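Long-range contact in PTS system, lactose-specific IIBC components (Streptococcus pneumoniae, PDB 3NBM), which probably relays a phosphoryl group to incoming lactose, as the IIB domain of a phosphoenolpyruvate-dependent sugar phosphotransferase system: residues E6-V11 and V53-I58. Sequence-based numbering, arbitrary orientation.
Sequences ELKVLV and VYDLII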
loop_
_atom_site.group_PDB
_atom_site.type_symbol
_atom_site.label_atom_id
_atom_site.label_comp_id
_atom_site.label_asym_id
_atom_site.label_seq_id
_atom_site.Cartn_x
_atom_site.Cartn_y
_atom_site.Cartn_z
ATOM N N GLU A 6 2.970 15.215 -1.981
ATOM C CA GLU A 6 2.373 14.218 -1.106
ATOM C C GLU A 6 2.715 12.813 -1.587
ATOM O O GLU A 6 2.620 12.543 -2.767
ATOM C CB GLU A 6 0.867 14.423 -1.093
ATOM C CG GLU A 6 0.124 13.484 -0.175
ATOM C CD GLU A 6 -1.334 13.814 -0.098
ATOM O OE1 GLU A 6 -1.982 13.890 -1.148
ATOM O OE2 GLU A 6 -1.866 13.883 1.022
ATOM N N LEU A 7 3.108 11.945 -0.670
ATOM C CA LEU A 7 3.357 10.545 -0.969
ATOM C C LEU A 7 2.038 9.824 -1.268
ATOM O O LEU A 7 1.088 9.920 -0.491
ATOM C CB LEU A 7 4.061 9.885 0.214
ATOM C CG LEU A 7 4.577 8.474 -0.047
ATOM C CD1 LEU A 7 5.745 8.491 -1.049
ATOM C CD2 LEU A 7 5.019 7.817 1.265
ATOM N N LYS A 8 1.983 9.132 -2.399
ATOM C CA LYS A 8 0.757 8.457 -2.851
ATOM C C LYS A 8 0.962 6.941 -2.724
ATOM O O LYS A 8 1.884 6.379 -3.326
ATOM C CB LYS A 8 0.439 8.815 -4.299
ATOM C CG LYS A 8 0.410 10.299 -4.621
ATOM C CD LYS A 8 -0.666 11.053 -3.975
ATOM C CE LYS A 8 -0.751 12.500 -4.528
ATOM N NZ LYS A 8 -1.831 13.352 -3.903
ATOM N N VAL A 9 0.092 6.309 -1.935
ATOM C CA VAL A 9 0.160 4.886 -1.631
ATOM C C VAL A 9 -1.108 4.193 -2.149
ATOM O O VAL A 9 -2.209 4.682 -1.944
ATOM C CB VAL A 9 0.287 4.647 -0.119
ATOM C CG1 VAL A 9 0.436 3.154 0.190
ATOM C CG2 VAL A 9 1.456 5.464 0.446
ATOM N N LEU A 10 -0.925 3.060 -2.816
ATOM C CA LEU A 10 -2.032 2.207 -3.250
ATOM C C LEU A 10 -1.906 0.846 -2.594
ATOM O O LEU A 10 -0.854 0.216 -2.682
ATOM C CB LEU A 10 -2.030 2.069 -4.773
ATOM C CG LEU A 10 -3.140 1.196 -5.386
ATOM C CD1 LEU A 10 -4.524 1.786 -5.138
ATOM C CD2 LEU A 10 -2.886 1.060 -6.888
ATOM N N VAL A 11 -2.943 0.437 -1.866
ATOM C CA VAL A 11 -3.013 -0.890 -1.262
ATOM C C VAL A 11 -3.934 -1.760 -2.133
ATOM O O VAL A 11 -5.059 -1.367 -2.405
ATOM C CB VAL A 11 -3.527 -0.860 0.197
ATOM C CG1 VAL A 11 -3.433 -2.244 0.840
ATOM C CG2 VAL A 11 -2.815 0.204 1.022
ATOM N N VAL A 53 0.575 6.525 -11.109
ATOM C CA VAL A 53 0.201 7.661 -10.279
ATOM C C VAL A 53 0.819 7.541 -8.879
ATOM O O VAL A 53 0.942 8.528 -8.153
ATOM C CB VAL A 53 -1.402 7.733 -10.151
ATOM C CG1 VAL A 53 -1.888 8.672 -9.036
ATOM C CG2 VAL A 53 -2.024 8.050 -11.526
ATOM N N TYR A 54 1.147 6.311 -8.476
ATOM C CA TYR A 54 1.516 6.025 -7.099
ATOM C C TYR A 54 3.026 5.910 -6.928
ATOM O O TYR A 54 3.768 5.576 -7.842
ATOM C CB TYR A 54 0.768 4.762 -6.618
ATOM C CG TYR A 54 -0.695 5.048 -6.465
ATOM C CD1 TYR A 54 -1.164 5.590 -5.311
ATOM C CD2 TYR A 54 -1.610 4.850 -7.498
ATOM C CE1 TYR A 54 -2.488 5.946 -5.160
ATOM C CE2 TYR A 54 -2.939 5.208 -7.347
ATOM C CZ TYR A 54 -3.366 5.747 -6.164
ATOM O OH TYR A 54 -4.700 6.126 -6.015
ATOM N N ASP A 55 3.467 6.177 -5.704
ATOM C CA ASP A 55 4.865 6.081 -5.308
ATOM C C ASP A 55 5.200 4.743 -4.648
ATOM O O ASP A 55 6.308 4.235 -4.785
ATOM C CB ASP A 55 5.204 7.210 -4.357
ATOM C CG ASP A 55 4.902 8.567 -4.961
ATOM O OD1 ASP A 55 5.448 8.863 -6.059
ATOM O OD2 ASP A 55 4.102 9.323 -4.376
ATOM N N LEU A 56 4.241 4.189 -3.902
ATOM C CA LEU A 56 4.381 2.951 -3.143
ATOM C C LEU A 56 3.119 2.148 -3.340
ATOM O O LEU A 56 2.034 2.682 -3.173
ATOM C CB LEU A 56 4.576 3.251 -1.639
ATOM C CG LEU A 56 4.611 2.037 -0.696
ATOM C CD1 LEU A 56 5.805 1.120 -0.959
ATOM C CD2 LEU A 56 4.570 2.500 0.769
ATOM N N ILE A 57 3.269 0.867 -3.693
ATOM C CA ILE A 57 2.139 -0.057 -3.790
ATOM C C ILE A 57 2.404 -1.159 -2.794
ATOM O O ILE A 57 3.476 -1.755 -2.754
ATOM C CB ILE A 57 1.930 -0.598 -5.223
ATOM C CG1 ILE A 57 1.773 0.605 -6.188
ATOM C CG2 ILE A 57 0.722 -1.533 -5.259
ATOM C CD1 ILE A 57 1.636 0.271 -7.622
ATOM N N ILE A 58 1.391 -1.423 -1.978
ATOM C CA ILE A 58 1.432 -2.464 -0.952
ATOM C C ILE A 58 0.427 -3.570 -1.309
ATOM O O ILE A 58 -0.752 -3.309 -1.517
ATOM C CB ILE A 58 1.029 -1.897 0.452
ATOM C CG1 ILE A 58 1.949 -0.730 0.866
ATOM C CG2 ILE A 58 1.028 -3.033 1.513
ATOM C CD1 ILE A 58 1.462 0.083 2.052
HETATM O O HOH W 1 4.223 11.929 -4.870
#
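Leu10 lays its CB over the centre of the Tyr54 ring, 3.7 Å from the centroid and 13° off the ring normal, a CH-pi contact with the side chains at about a right angle. The ring gets there because CG of Tyr54 stands anti to its carbonyl carbon (chi1 -70°), which lays the ring across the strand of Lys8 to Leu10; CD1 comes to 3.5 Å from the carbonyl carbon of Val9, and Lys8 O lies at the edge in the ring plane. Val53 CG1 sits over the rim of the opposite face, and a hydrogen bond from the phenol OH to Asn40, on the far side of strand 7-13, fixes the outer end of the ring.

Next to the tyrosine, Asp55 reaches back to the other strand. Its OD2 accepts a hydrogen bond from Lys8 N at 2.9 Å through the anti lone pair, while one water donates to both OD2 and Glu6 O. Leu7 CD1 packs against Asp55 CB at 3.6 Å. Lys8 O accepts from Asp55 N. Regular pairing begins with a longer bond, 3.3 Å from Leu56 N to the same Lys8 O.

From there the segments run as the inner strands of a four-stranded parallel sheet of order 2-1-3-4, in the alpha/beta fold of the lactose/cellobiose IIB family, related to phosphatases; Leu10 N to Leu56 O and Ile58 N to Leu10 O continue the pairing. Leu10 and Ile57 share the tyrosine's side of the sheet. On the other, Val9 CG1 meets CD1 of Ile58 at 3.7 Å, the isoleucine chain leaning back toward the start of the strands, and Leu56 CD2 lies beside the same valine methyl. Helix 96-105 covers this face, Val103 touching Leu7, Val9 and Leu56, and Phe102 touching Ile58.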